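Local coordinates for sulfide-quinone reductase (Aquifex aeolicus, PDB 3HYW), which catalyses the oxidation of hydrogen sulfide with a quinone as electron acceptor, using bound FAD and building polysulfide on its active-site cysteines, at residues D35-G40 with F73-A78; K3-I8 with P26-T31; H47-W52 with E127-T132. All blocks are in the same frame, centred on the assembly; numbering follows the deposited sequence.

Contact 1: residues D35-G40 with F73-A78. With FAD (flavin-adenine dinucleotide), chain G; SO4 (sulfate ion), chain N.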
loop_
_atom_site.group_PDB
_atom_site.type_symbol
_atom_site.label_atom_id
_atom_site.label_comp_id
_atom_site.label_asym_id
_atom_site.label_seq_id
_atom_site.Cartn_x
_atom_site.Cartn_y
_atom_site.Cartn_z
ATOM N N ASP A 35 -21.092 7.007 40.777
ATOM C CA ASP A 35 -20.772 8.387 41.152
ATOM C C ASP A 35 -21.397 9.425 40.207
ATOM O O ASP A 35 -21.535 10.595 40.566
ATOM C CB ASP A 35 -19.250 8.593 41.277
ATOM C CG ASP A 35 -18.500 8.337 39.976
ATOM O OD1 ASP A 35 -19.086 7.784 39.026
ATOM O OD2 ASP A 35 -17.304 8.684 39.905
ATOM N N ARG A 36 -21.761 8.993 39.004
ATOM C CA ARG A 36 -22.475 9.848 38.069
ATOM C C ARG A 36 -23.972 9.580 38.163
ATOM O O ARG A 36 -24.381 8.428 38.261
ATOM C CB ARG A 36 -21.980 9.619 36.638
ATOM C CG ARG A 36 -20.719 10.379 36.318
ATOM C CD ARG A 36 -20.203 10.057 34.927
ATOM N NE ARG A 36 -19.072 10.913 34.575
ATOM C CZ ARG A 36 -17.798 10.642 34.852
ATOM N NH1 ARG A 36 -17.471 9.523 35.488
ATOM N NH2 ARG A 36 -16.847 11.496 34.488
ATOM N N PRO A 37 -24.792 10.643 38.133
ATOM C CA PRO A 37 -26.248 10.505 38.234
ATOM C C PRO A 37 -26.909 10.038 36.935
ATOM O O PRO A 37 -28.128 9.871 36.884
ATOM C CB PRO A 37 -26.706 11.924 38.570
ATOM C CG PRO A 37 -25.667 12.806 37.940
ATOM C CD PRO A 37 -24.372 12.056 38.018
ATOM N N TYR A 38 -26.107 9.824 35.898
ATOM C CA TYR A 38 -26.637 9.527 34.574
ATOM C C TYR A 38 -25.865 8.389 33.927
ATOM O O TYR A 38 -24.687 8.184 34.237
ATOM C CB TYR A 38 -26.559 10.780 33.677
ATOM C CG TYR A 38 -25.137 11.275 33.430
ATOM C CD1 TYR A 38 -24.397 10.814 32.338
ATOM C CD2 TYR A 38 -24.540 12.206 34.288
ATOM C CE1 TYR A 38 -23.091 11.250 32.111
ATOM C CE2 TYR A 38 -23.224 12.652 34.070
ATOM C CZ TYR A 38 -22.514 12.171 32.977
ATOM O OH TYR A 38 -21.226 12.601 32.746
ATOM N N PHE A 39 -26.522 7.658 33.026
ATOM C CA PHE A 39 -25.793 6.838 32.067
ATOM C C PHE A 39 -25.369 7.741 30.909
ATOM O O PHE A 39 -26.202 8.429 30.323
ATOM C CB PHE A 39 -26.644 5.676 31.529
ATOM C CG PHE A 39 -26.075 5.042 30.272
ATOM C CD1 PHE A 39 -25.130 4.029 30.360
ATOM C CD2 PHE A 39 -26.468 5.484 29.006
ATOM C CE1 PHE A 39 -24.587 3.453 29.213
ATOM C CE2 PHE A 39 -25.922 4.919 27.846
ATOM C CZ PHE A 39 -24.989 3.902 27.952
ATOM N N GLY A 40 -24.079 7.734 30.579
ATOM C CA GLY A 40 -23.587 8.511 29.445
ATOM C C GLY A 40 -23.291 7.599 28.269
ATOM O O GLY A 40 -22.569 6.621 28.416
ATOM N N PHE A 73 -30.711 2.267 43.230
ATOM C CA PHE A 73 -29.641 3.147 42.786
ATOM C C PHE A 73 -29.082 3.955 43.953
ATOM O O PHE A 73 -29.825 4.631 44.662
ATOM C CB PHE A 73 -30.133 4.081 41.679
ATOM C CG PHE A 73 -29.057 4.967 41.094
ATOM C CD1 PHE A 73 -29.200 6.358 41.106
ATOM C CD2 PHE A 73 -27.911 4.416 40.521
ATOM C CE1 PHE A 73 -28.215 7.182 40.554
ATOM C CE2 PHE A 73 -26.919 5.230 39.973
ATOM C CZ PHE A 73 -27.071 6.615 39.989
ATOM N N ILE A 74 -27.770 3.854 44.151
ATOM C CA ILE A 74 -27.059 4.682 45.111
ATOM C C ILE A 74 -26.138 5.609 44.325
ATOM O O ILE A 74 -25.159 5.162 43.726
ATOM C CB ILE A 74 -26.260 3.829 46.137
ATOM C CG1 ILE A 74 -27.216 2.942 46.945
ATOM C CG2 ILE A 74 -25.440 4.735 47.082
ATOM C CD1 ILE A 74 -26.535 1.866 47.760
ATOM N N ASN A 75 -26.474 6.896 44.314
ATOM C CA ASN A 75 -25.675 7.889 43.607
ATOM C C ASN A 75 -24.518 8.367 44.484
ATOM O O ASN A 75 -24.526 9.485 45.001
ATOM C CB ASN A 75 -26.532 9.065 43.129
ATOM C CG ASN A 75 -25.770 10.003 42.208
ATOM O OD1 ASN A 75 -24.739 9.636 41.629
ATOM N ND2 ASN A 75 -26.276 11.224 42.067
ATOM N N GLU A 76 -23.542 7.482 44.651
ATOM C CA GLU A 76 -22.334 7.750 45.416
ATOM C C GLU A 76 -21.172 7.049 44.755
ATOM O O GLU A 76 -21.347 6.043 44.066
ATOM C CB GLU A 76 -22.454 7.174 46.821
ATOM C CG GLU A 76 -23.254 7.975 47.785
ATOM C CD GLU A 76 -22.960 7.564 49.207
ATOM O OE1 GLU A 76 -21.857 7.890 49.696
ATOM O OE2 GLU A 76 -23.822 6.911 49.832
ATOM N N LYS A 77 -19.981 7.581 44.981
ATOM C CA LYS A 77 -18.757 6.894 44.620
ATOM C C LYS A 77 -18.542 5.727 45.583
ATOM O O LYS A 77 -18.611 5.900 46.806
ATOM C CB LYS A 77 -17.594 7.881 44.691
ATOM C CG LYS A 77 -16.249 7.347 44.250
ATOM C CD LYS A 77 -15.179 8.405 44.486
ATOM C CE LYS A 77 -14.006 7.837 45.257
ATOM N NZ LYS A 77 -12.830 8.763 45.259
ATOM N N ALA A 78 -18.312 4.537 45.036
ATOM C CA ALA A 78 -17.829 3.413 45.837
ATOM C C ALA A 78 -16.365 3.665 46.202
ATOM O O ALA A 78 -15.536 3.919 45.328
ATOM C CB ALA A 78 -17.981 2.107 45.093
HETATM P PA FAD G . -18.260 3.463 31.469
HETATM O O1A FAD G . -19.366 3.260 30.465
HETATM O O2A FAD G . -17.359 4.653 31.339
HETATM O O5B FAD G . -18.965 3.471 32.903
HETATM C C5B FAD G . -18.264 3.483 34.136
HETATM C C4B FAD G . -19.246 3.962 35.194
HETATM O O4B FAD G . -18.699 3.764 36.497
HETATM C C3B FAD G . -19.505 5.455 35.070
HETATM O O3B FAD G . -20.900 5.697 35.288
HETATM C C2B FAD G . -18.674 6.059 36.184
HETATM O O2B FAD G . -19.214 7.297 36.642
HETATM C C1B FAD G . -18.760 4.978 37.246
HETATM N N9A FAD G . -17.668 4.992 38.256
HETATM C C8A FAD G . -16.355 5.233 38.047
HETATM N N7A FAD G . -15.698 5.124 39.229
HETATM C C5A FAD G . -16.614 4.821 40.179
HETATM C C6A FAD G . -16.546 4.595 41.553
HETATM N N6A FAD G . -15.360 4.667 42.201
HETATM N N1A FAD G . -17.680 4.298 42.240
HETATM C C2A FAD G . -18.868 4.221 41.614
HETATM N N3A FAD G . -18.961 4.437 40.292
HETATM C C4A FAD G . -17.851 4.732 39.556
HETATM N N1 FAD G . -16.886 1.465 22.070
HETATM C C2 FAD G . -17.545 1.055 20.953
HETATM O O2 FAD G . -17.858 -0.145 20.821
HETATM N N3 FAD G . -17.882 1.926 19.972
HETATM C C4 FAD G . -17.566 3.232 20.091
HETATM O O4 FAD G . -17.887 4.125 19.108
HETATM C C4X FAD G . -16.891 3.674 21.223
HETATM N N5 FAD G . -16.570 4.983 21.332
HETATM C C5X FAD G . -15.921 5.437 22.427
HETATM C C6 FAD G . -15.613 6.798 22.523
HETATM C C7 FAD G . -14.937 7.292 23.634
HETATM C C7M FAD G . -14.617 8.774 23.694
HETATM C C8 FAD G . -14.568 6.410 24.654
HETATM C C8M FAD G . -13.825 6.879 25.891
HETATM C C9 FAD G . -14.876 5.051 24.547
HETATM C C9A FAD G . -15.568 4.543 23.436
HETATM N N10 FAD G . -15.891 3.220 23.332
HETATM C C10 FAD G . -16.545 2.773 22.229
HETATM C "C1'" FAD G . -15.451 2.264 24.375
HETATM C "C2'" FAD G . -16.433 1.719 25.392
HETATM O "O2'" FAD G . -17.607 1.224 24.735
HETATM C "C3'" FAD G . -16.732 2.801 26.430
HETATM O "O3'" FAD G . -15.494 3.211 27.059
HETATM C "C4'" FAD G . -17.710 2.303 27.485
HETATM O "O4'" FAD G . -18.259 3.445 28.155
HETATM C "C5'" FAD G . -17.022 1.382 28.486
HETATM O "O5'" FAD G . -17.979 0.859 29.402
HETATM P P FAD G . -17.660 0.679 30.972
HETATM O O1P FAD G . -18.915 0.171 31.631
HETATM O O2P FAD G . -16.366 -0.083 31.161
HETATM O O3P FAD G . -17.322 2.166 31.496
HETATM S S SO4 N . -11.873 5.922 42.475
HETATM O O1 SO4 N . -11.912 7.179 43.202
HETATM O O2 SO4 N . -10.555 5.817 41.855
HETATM O O3 SO4 N . -12.107 4.801 43.381
HETATM O O4 SO4 N . -12.911 5.949 41.447
#
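D35 and K77 meet through the bases of their side chains, CB of D35 lying 3.9 Å from CB of K77. No hydrogen bond joins 35-40 directly to 73-78; the adenosine end of FAD bridges them, and the polar contacts concentrate there. D35 holds CG between its backbone N and carbonyl carbon (chi1 61°), which brings the carboxylate to the ribose. Its OD1 accepts a hydrogen bond from the ribose hydroxyl O2B, although the modelled separation is too short to be trusted in detail. R36 reaches the same hydroxyl with an extended chain: NH1 donates to O2B of FAD at 3.1 Å (163°), and the oxygen lies at the guanidinium edge, near its plane. A salt bridge from R36 NH2 to E127 helps fix that plane. On the other segment the backbone of A78 reads the adenine, its N donating to N1A of FAD at 2.9 Å and its O accepting from N6A at 3.2 Å. K77 passes its CG beside N6A, and its chain, bent at chi3, carries NZ on to O1 of a sulfate, probably from the crystallisation liquor, at 2.8 Å.

Away from the nucleotide the packing is thinner. F73 turns only a ring edge to 35-40, its CZ 3.7 Å from O of R36, and the exposed P37 and N75 brush past each other at the surface.

The chemistry implies a division of labour: an acid following the second strand of a Rossmann-type fold is placed to accept from the ribose hydroxyl, an arginine donates to the same oxygen, and the A78 main chain matches the adenine's amino group and N1, consistent with recognition of the unprotonated base.

Contact 2: residues K3-I8 with P26-T31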
loop_
_atom_site.group_PDB
_atom_site.type_symbol
_atom_site.label_atom_id
_atom_site.label_comp_id
_atom_site.label_asym_id
_atom_site.label_seq_id
_atom_site.Cartn_x
_atom_site.Cartn_y
_atom_site.Cartn_z
ATOM N N LYS A 3 -30.995 -13.509 46.834
ATOM C CA LYS A 3 -29.594 -13.094 46.905
ATOM C C LYS A 3 -29.458 -11.610 46.555
ATOM O O LYS A 3 -30.395 -10.997 46.029
ATOM C CB LYS A 3 -28.718 -13.939 45.967
ATOM C CG LYS A 3 -28.580 -15.413 46.347
ATOM C CD LYS A 3 -27.918 -15.608 47.708
ATOM C CE LYS A 3 -27.929 -17.067 48.123
ATOM N NZ LYS A 3 -29.301 -17.539 48.466
ATOM N N HIS A 4 -28.288 -11.043 46.844
ATOM C CA HIS A 4 -28.034 -9.627 46.605
ATOM C C HIS A 4 -26.773 -9.416 45.776
ATOM O O HIS A 4 -25.681 -9.816 46.173
ATOM C CB HIS A 4 -27.943 -8.866 47.936
ATOM C CG HIS A 4 -27.844 -7.378 47.783
ATOM N ND1 HIS A 4 -27.235 -6.574 48.722
ATOM C CD2 HIS A 4 -28.272 -6.550 46.800
ATOM C CE1 HIS A 4 -27.295 -5.314 48.326
ATOM N NE2 HIS A 4 -27.922 -5.273 47.164
ATOM N N VAL A 5 -26.939 -8.800 44.614
ATOM C CA VAL A 5 -25.798 -8.423 43.780
ATOM C C VAL A 5 -25.577 -6.913 43.856
ATOM O O VAL A 5 -26.514 -6.132 43.674
ATOM C CB VAL A 5 -25.985 -8.843 42.298
ATOM C CG1 VAL A 5 -24.793 -8.392 41.457
ATOM C CG2 VAL A 5 -26.162 -10.345 42.185
ATOM N N VAL A 6 -24.344 -6.513 44.144
ATOM C CA VAL A 6 -23.951 -5.112 44.033
ATOM C C VAL A 6 -23.177 -4.912 42.734
ATOM O O VAL A 6 -22.242 -5.661 42.433
ATOM C CB VAL A 6 -23.099 -4.638 45.241
ATOM C CG1 VAL A 6 -22.511 -3.240 44.993
ATOM C CG2 VAL A 6 -23.930 -4.653 46.520
ATOM N N VAL A 7 -23.586 -3.903 41.972
ATOM C CA VAL A 7 -22.898 -3.512 40.751
ATOM C C VAL A 7 -22.301 -2.124 40.964
ATOM O O VAL A 7 -23.018 -1.172 41.289
ATOM C CB VAL A 7 -23.854 -3.490 39.532
ATOM C CG1 VAL A 7 -23.110 -3.072 38.270
ATOM C CG2 VAL A 7 -24.522 -4.853 39.339
ATOM N N ILE A 8 -20.985 -2.019 40.799
ATOM C CA ILE A 8 -20.327 -0.727 40.890
ATOM C C ILE A 8 -20.110 -0.161 39.493
ATOM O O ILE A 8 -19.302 -0.687 38.717
ATOM C CB ILE A 8 -18.975 -0.782 41.644
ATOM C CG1 ILE A 8 -19.127 -1.478 43.012
ATOM C CG2 ILE A 8 -18.430 0.626 41.826
ATOM C CD1 ILE A 8 -17.790 -1.655 43.774
ATOM N N PRO A 26 -36.025 -12.249 38.192
ATOM C CA PRO A 26 -36.920 -11.202 38.697
ATOM C C PRO A 26 -36.877 -10.969 40.209
ATOM O O PRO A 26 -37.097 -9.842 40.650
ATOM C CB PRO A 26 -38.307 -11.704 38.280
ATOM C CG PRO A 26 -38.037 -12.510 37.051
ATOM C CD PRO A 26 -36.764 -13.237 37.384
ATOM N N ASP A 27 -36.602 -12.007 40.997
ATOM C CA ASP A 27 -36.621 -11.857 42.454
ATOM C C ASP A 27 -35.267 -11.455 43.064
ATOM O O ASP A 27 -35.197 -11.077 44.232
ATOM C CB ASP A 27 -37.234 -13.090 43.144
ATOM C CG ASP A 27 -36.291 -14.283 43.193
ATOM O OD1 ASP A 27 -35.466 -14.454 42.263
ATOM O OD2 ASP A 27 -36.389 -15.058 44.177
ATOM N N LEU A 28 -34.212 -11.506 42.254
ATOM C CA LEU A 28 -32.862 -11.114 42.667
ATOM C C LEU A 28 -32.838 -9.670 43.168
ATOM O O LEU A 28 -33.358 -8.783 42.501
ATOM C CB LEU A 28 -31.915 -11.222 41.468
ATOM C CG LEU A 28 -30.520 -11.856 41.557
ATOM C CD1 LEU A 28 -29.636 -11.342 40.434
ATOM C CD2 LEU A 28 -29.838 -11.681 42.897
ATOM N N LYS A 29 -32.245 -9.433 44.337
ATOM C CA LYS A 29 -32.022 -8.058 44.785
ATOM C C LYS A 29 -30.763 -7.513 44.106
ATOM O O LYS A 29 -29.717 -8.161 44.102
ATOM C CB LYS A 29 -31.912 -7.963 46.309
ATOM C CG LYS A 29 -31.847 -6.533 46.833
ATOM C CD LYS A 29 -31.674 -6.481 48.359
ATOM C CE LYS A 29 -31.481 -5.039 48.834
ATOM N NZ LYS A 29 -31.083 -4.963 50.267
ATOM N N ILE A 30 -30.882 -6.331 43.511
ATOM C CA ILE A 30 -29.787 -5.733 42.749
ATOM C C ILE A 30 -29.626 -4.264 43.121
ATOM O O ILE A 30 -30.577 -3.490 43.063
ATOM C CB ILE A 30 -30.000 -5.863 41.210
ATOM C CG1 ILE A 30 -30.137 -7.336 40.800
ATOM C CG2 ILE A 30 -28.848 -5.192 40.448
ATOM C CD1 ILE A 30 -30.733 -7.548 39.430
ATOM N N THR A 31 -28.409 -3.902 43.509
ATOM C CA THR A 31 -28.078 -2.535 43.848
ATOM C C THR A 31 -26.978 -2.060 42.911
ATOM O O THR A 31 -25.941 -2.720 42.766
ATOM C CB THR A 31 -27.619 -2.418 45.318
ATOM O OG1 THR A 31 -28.647 -2.925 46.180
ATOM C CG2 THR A 31 -27.321 -0.969 45.687
#
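H4 and T31 share the side-chain hydrogen bond of this contact: NE2 of H4 donates to OG1 of T31 at 2.6 Å, with an angle of 163° and the hydroxyl close to the imidazole plane. CG of H4 stands anti to its backbone N (chi1 -173°), swinging the ring across to the neighbouring strand. T31 OG1 is also bonded to E72. While NE2 donates, ND1 of H4 lies in a weak bond to the carbonyl of E97, which would suit a proton on both nitrogens, although the nearby ammonium of K29 would probably oppose the charge.

Beside this pair runs the regular parallel pairing of strands 4-8 and 29-33. The N-H groups of K29 and T31 donate to the carbonyls of K3 and V5, and those of V5 and V7 return the bond to the carbonyls of K29 and T31, all with N to O distances of 2.8 to 3.0 Å. V5 and T31 thus each use both N and O in the pairing.

Packing differs on the two faces. On the face of H4, V6 and T31, the extended K29 lays its CD over one face of the imidazole, 4.0 Å from the ring centroid, a CH-pi contact that lets a lysine cover a flat ring while its amine goes on toward the surface. On the other face the beta-branched V5 and I30 suit the extended strand and its buried side, and L28 comes in from the loop before strand 29-33, its CD2 4.0 Å from CG2 of V5.

That second face lies against L21 of helix 12-24, the crossover of the beta-alpha-beta unit that opens the Rossmann-type FAD-binding fold. Strand 4-8 is central in the sheet, flanked on its other edge by strand 100-103, whose Y100 and V102 touch V5.

Contact 3: residues H47-W52 with E127-T132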
loop_
_atom_site.group_PDB
_atom_site.type_symbol
_atom_site.label_atom_id
_atom_site.label_comp_id
_atom_site.label_asym_id
_atom_site.label_seq_id
_atom_site.Cartn_x
_atom_site.Cartn_y
_atom_site.Cartn_z
ATOM N N HIS A 47 -18.872 13.252 19.296
ATOM C CA HIS A 47 -19.875 14.128 18.699
ATOM C C HIS A 47 -20.241 15.253 19.663
ATOM O O HIS A 47 -20.461 16.379 19.234
ATOM C CB HIS A 47 -21.125 13.326 18.325
ATOM C CG HIS A 47 -20.838 12.085 17.539
ATOM N ND1 HIS A 47 -20.224 10.980 18.088
ATOM C CD2 HIS A 47 -21.087 11.774 16.246
ATOM C CE1 HIS A 47 -20.097 10.046 17.165
ATOM N NE2 HIS A 47 -20.621 10.500 16.039
ATOM N N LEU A 48 -20.318 14.946 20.961
ATOM C CA LEU A 48 -20.543 15.984 21.977
ATOM C C LEU A 48 -19.413 17.014 21.948
ATOM O O LEU A 48 -19.658 18.216 22.028
ATOM C CB LEU A 48 -20.676 15.380 23.379
ATOM C CG LEU A 48 -21.048 16.324 24.539
ATOM C CD1 LEU A 48 -22.498 16.845 24.420
ATOM C CD2 LEU A 48 -20.850 15.657 25.889
ATOM N N ALA A 49 -18.179 16.528 21.825
ATOM C CA ALA A 49 -17.007 17.397 21.725
ATOM C C ALA A 49 -17.045 18.273 20.478
ATOM O O ALA A 49 -16.527 19.395 20.479
ATOM C CB ALA A 49 -15.736 16.573 21.757
ATOM N N MET A 50 -17.661 17.771 19.416
ATOM C CA MET A 50 -17.769 18.541 18.183
ATOM C C MET A 50 -18.930 19.533 18.221
ATOM O O MET A 50 -19.056 20.371 17.336
ATOM C CB MET A 50 -17.906 17.610 16.975
ATOM C CG MET A 50 -16.639 16.835 16.617
ATOM S SD MET A 50 -15.216 17.889 16.281
ATOM C CE MET A 50 -15.881 18.995 15.035
ATOM N N GLY A 51 -19.776 19.428 19.246
ATOM C CA GLY A 51 -20.963 20.268 19.360
ATOM C C GLY A 51 -22.107 19.721 18.529
ATOM O O GLY A 51 -23.074 20.434 18.239
ATOM N N TRP A 52 -21.993 18.448 18.147
ATOM C CA TRP A 52 -22.980 17.806 17.289
ATOM C C TRP A 52 -24.057 17.088 18.110
ATOM O O TRP A 52 -24.976 16.496 17.547
ATOM C CB TRP A 52 -22.306 16.831 16.317
ATOM C CG TRP A 52 -21.336 17.469 15.337
ATOM C CD1 TRP A 52 -21.141 18.806 15.114
ATOM C CD2 TRP A 52 -20.464 16.783 14.433
ATOM N NE1 TRP A 52 -20.184 18.993 14.144
ATOM C CE2 TRP A 52 -19.757 17.767 13.704
ATOM C CE3 TRP A 52 -20.204 15.428 14.173
ATOM C CZ2 TRP A 52 -18.808 17.442 12.730
ATOM C CZ3 TRP A 52 -19.264 15.108 13.201
ATOM C CH2 TRP A 52 -18.575 16.113 12.493
ATOM N N GLU A 127 -17.928 15.433 30.501
ATOM C CA GLU A 127 -17.415 16.649 31.119
ATOM C C GLU A 127 -16.172 17.180 30.402
ATOM O O GLU A 127 -16.073 18.376 30.125
ATOM C CB GLU A 127 -17.119 16.387 32.599
ATOM C CG GLU A 127 -18.377 16.176 33.465
ATOM C CD GLU A 127 -18.902 14.743 33.473
ATOM O OE1 GLU A 127 -18.232 13.830 32.933
ATOM O OE2 GLU A 127 -20.002 14.528 34.034
ATOM N N HIS A 128 -15.236 16.287 30.086
ATOM C CA HIS A 128 -14.056 16.649 29.289
ATOM C C HIS A 128 -14.419 17.032 27.843
ATOM O O HIS A 128 -13.866 17.983 27.293
ATOM C CB HIS A 128 -13.050 15.492 29.256
ATOM C CG HIS A 128 -12.269 15.318 30.521
ATOM N ND1 HIS A 128 -12.302 14.153 31.256
ATOM C CD2 HIS A 128 -11.421 16.149 31.173
ATOM C CE1 HIS A 128 -11.516 14.276 32.311
ATOM N NE2 HIS A 128 -10.969 15.479 32.284
ATOM N N ALA A 129 -15.323 16.274 27.222
ATOM C CA ALA A 129 -15.758 16.558 25.849
ATOM C C ALA A 129 -16.373 17.955 25.701
ATOM O O ALA A 129 -16.166 18.630 24.696
ATOM C CB ALA A 129 -16.727 15.476 25.343
ATOM N N LEU A 130 -17.114 18.388 26.717
ATOM C CA LEU A 130 -17.701 19.728 26.718
ATOM C C LEU A 130 -16.654 20.843 26.787
ATOM O O LEU A 130 -16.798 21.869 26.124
ATOM C CB LEU A 130 -18.747 19.867 27.830
ATOM C CG LEU A 130 -20.029 19.089 27.499
ATOM C CD1 LEU A 130 -20.820 18.756 28.744
ATOM C CD2 LEU A 130 -20.893 19.821 26.470
ATOM N N GLU A 131 -15.600 20.624 27.571
ATOM C CA GLU A 131 -14.446 21.531 27.607
ATOM C C GLU A 131 -13.756 21.605 26.244
ATOM O O GLU A 131 -13.356 22.682 25.808
ATOM C CB GLU A 131 -13.438 21.084 28.670
ATOM C CG GLU A 131 -13.992 21.004 30.094
ATOM C CD GLU A 131 -12.905 20.781 31.144
ATOM O OE1 GLU A 131 -11.904 20.082 30.849
ATOM O OE2 GLU A 131 -13.052 21.303 32.277
ATOM N N THR A 132 -13.612 20.455 25.582
ATOM C CA THR A 132 -13.061 20.392 24.222
ATOM C C THR A 132 -13.877 21.215 23.221
ATOM O O THR A 132 -13.311 21.925 22.389
ATOM C CB THR A 132 -12.975 18.941 23.724
ATOM O OG1 THR A 132 -12.140 18.188 24.607
ATOM C CG2 THR A 132 -12.407 18.875 22.298
#
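A49 and A129 bring the backbones of two helices together, their CA atoms only 4.4 Å apart, and CA of A49 points its hydrogen at O of A129 (3.3 Å, 149° at the hydrogen). Alanine suits both places, its single methyl letting the backbones come this close: CB of A49 rests 3.9 Å from CB of A129. CG2 of T132, one turn further along, closes over the same A49 methyl at 4.1 Å, while its hydroxyl turns to the carbonyl of S122.

L48 packs beside the alanine pair. With CG anti to the backbone N (chi1 -174°), its isobutyl group reaches over to helix 126-141, CD2 coming 3.9 Å from CG of L130 and 4.2 Å from CB of A129. A serine in place of L48 would probably open a gap beside L130 and A129 and leave the leucine across it without its apolar mate.

G51 ends the first helix in a Schellman motif, and its positive phi of 82° is one that glycine adopts readily. The short helix 45-50 thus lies against helix 126-141 through L48 and A49, with A49 also touching I123 in the loop before helix 126-141. M50 bridges two helices, packing on L136 and Y140 of 126-141 and on F163 of 158-173, where H47 also meets M166.

How the contacts relate
From the N terminus, contact 2 comes first: it closes the short excursion through helix 12-24 and pairs strand 29-33 with strand 4-8. The chain then enters contact 1, whose loop through helix 45-50 and strand 59-61 returns at 71-74, the edge strand of the same parallel sheet. Contacts 2 and 1 are thus in series and meet where I74 packs on T31 and A78 on I8. Contact 3 starts inside the loop of contact 1 and ends well beyond it, so these two cross; they join through E127, which meets both R36 and Y38. Contacts 2 and 3 do not touch. Together they link the FAD-binding sheet to helices 45-50 and 126-141.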